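Local structure of DUF1436 domain-containing protein (Neisseria meningitidis, 2GKP) at residues R66-V69 with E74-D77. The protein is of unknown function but is probably an immunity protein of contact-dependent growth inhibition that neutralises a toxin. Numbering follows the deposited sequence.
Sequences RTFV and EDQD
Phe68 lays one face of its ring against the first turn of helix 73-79. The backbone carbonyl of Glu74 lies over that face, with Glu74 O 4.2 Å above the ring plane. Glu74 CB lies over the same face, beyond the rim, 3.6 Å from Phe68 CD1. Beyond CB the Glu74 chain bends at chi2 (85°) and carries its carboxylate away from 66-69, where OE1 makes a weak hydrogen bond to Ser72 OG. Asp75 meets the root of the ring instead: its CB is 3.8 Å from Phe68 CB. Asp75 OD1 approaches Phe68 CD2 obliquely at 3.9 Å, with the carboxylate and ring planes 58° apart. Asp75 CB also touches the backbone carbonyl of Val69, 3.3 Å from Val69 O.

The loop that leads into helix 73-79 folds back against the start of that helix, within the CDI immunity protein family region. Backbone hydrogen bonds of Arg66 and Phe68 with Gly30, at the end of strand 23-30, pin this loop to the antiparallel sheet. Ser72 OG joins the two sides, hydrogen-bonded to both Val69 O and Asp75 N. Asp75 CG stands anti to the backbone N (chi1 -170°), and OD2 accepts a hydrogen bond from Asp71 N. That bond, from the loop just ahead of the helix, probably helps hold the carboxylate beside Phe68.

Within the loop, Arg66 turns a face of its guanidinium to the edge of the Phe68 ring, Phe68 CE1 lying 3.6 Å above the guanidinium plane, over its centre. Arg66 NE is held by a salt bridge to Asp37 on strand 34-45. Arg66 NH1 only grazes the helix, 4.4 Å from Glu74 CG. Phe68 is buried, and its ring also meets Phe78, further along the same helix.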
loop_
_atom_site.group_PDB
_atom_site.type_symbol
_atom_site.label_atom_id
_atom_site.label_comp_id
_atom_site.label_asym_id
_atom_site.label_seq_id
_atom_site.Cartn_x
_atom_site.Cartn_y
_atom_site.Cartn_z
ATOM N N ARG A 66 1.461 11.568 2.295
ATOM C CA ARG A 66 1.571 12.808 3.075
ATOM C C ARG A 66 2.405 12.559 4.336
ATOM O O ARG A 66 2.254 11.519 5.019
ATOM C CB ARG A 66 0.196 13.359 3.463
ATOM C CG ARG A 66 -0.651 13.772 2.297
ATOM C CD ARG A 66 -2.010 14.374 2.764
ATOM N NE ARG A 66 -2.935 13.430 3.397
ATOM C CZ ARG A 66 -3.947 13.771 4.197
ATOM N NH1 ARG A 66 -4.164 15.048 4.538
ATOM N NH2 ARG A 66 -4.757 12.856 4.699
ATOM N N THR A 67 3.291 13.505 4.653
ATOM C CA THR A 67 3.978 13.495 5.945
ATOM C C THR A 67 3.465 14.685 6.736
ATOM O O THR A 67 3.565 15.835 6.284
ATOM C CB THR A 67 5.506 13.609 5.773
ATOM O OG1 THR A 67 5.999 12.444 5.108
ATOM C CG2 THR A 67 6.213 13.732 7.130
ATOM N N PHE A 68 2.860 14.380 7.874
ATOM C CA PHE A 68 2.309 15.457 8.731
ATOM C C PHE A 68 3.370 16.050 9.631
ATOM O O PHE A 68 4.390 15.432 9.863
ATOM C CB PHE A 68 1.128 14.952 9.564
ATOM C CG PHE A 68 0.126 14.195 8.761
ATOM C CD1 PHE A 68 -0.486 14.810 7.677
ATOM C CD2 PHE A 68 -0.184 12.879 9.061
ATOM C CE1 PHE A 68 -1.396 14.120 6.903
ATOM C CE2 PHE A 68 -1.076 12.178 8.281
ATOM C CZ PHE A 68 -1.680 12.796 7.203
ATOM N N VAL A 69 3.112 17.269 10.122
ATOM C CA VAL A 69 3.815 17.828 11.268
ATOM C C VAL A 69 3.109 17.241 12.491
ATOM O O VAL A 69 1.886 17.254 12.584
ATOM C CB VAL A 69 3.721 19.372 11.231
ATOM C CG1 VAL A 69 4.150 19.978 12.594
ATOM C CG2 VAL A 69 4.572 19.889 10.079
ATOM N N GLU A 74 -4.041 17.980 10.845
ATOM C CA GLU A 74 -3.964 16.788 9.979
ATOM C C GLU A 74 -3.435 15.532 10.703
ATOM O O GLU A 74 -3.983 14.428 10.540
ATOM C CB GLU A 74 -3.110 17.079 8.716
ATOM C CG GLU A 74 -3.668 18.115 7.722
ATOM C CD GLU A 74 -3.312 19.555 8.111
ATOM O OE1 GLU A 74 -2.820 19.775 9.241
ATOM O OE2 GLU A 74 -3.541 20.474 7.285
ATOM N N ASP A 75 -2.380 15.674 11.500
ATOM C CA ASP A 75 -1.846 14.543 12.279
ATOM C C ASP A 75 -2.853 13.995 13.300
ATOM O O ASP A 75 -3.070 12.795 13.440
ATOM C CB ASP A 75 -0.551 14.995 12.984
ATOM C CG ASP A 75 0.211 13.842 13.625
ATOM O OD1 ASP A 75 0.684 12.963 12.872
ATOM O OD2 ASP A 75 0.357 13.813 14.870
ATOM N N GLN A 76 -3.447 14.901 14.086
ATOM C CA GLN A 76 -4.399 14.448 15.094
ATOM C C GLN A 76 -5.579 13.695 14.460
ATOM O O GLN A 76 -6.002 12.628 14.949
ATOM C CB GLN A 76 -4.911 15.635 15.915
ATOM C CG GLN A 76 -3.830 16.298 16.762
ATOM C CD GLN A 76 -4.387 17.550 17.400
ATOM O OE1 GLN A 76 -5.545 17.567 17.805
ATOM N NE2 GLN A 76 -3.588 18.616 17.452
ATOM N N ASP A 77 -6.101 14.256 13.367
ATOM C CA ASP A 77 -7.211 13.632 12.638
ATOM C C ASP A 77 -6.844 12.251 12.106
ATOM O O ASP A 77 -7.635 11.283 12.261
ATOM C CB ASP A 77 -7.689 14.546 11.499
ATOM C CG ASP A 77 -8.918 14.001 10.795
ATOM O OD1 ASP A 77 -10.053 14.373 11.158
ATOM O OD2 ASP A 77 -8.737 13.204 9.886
#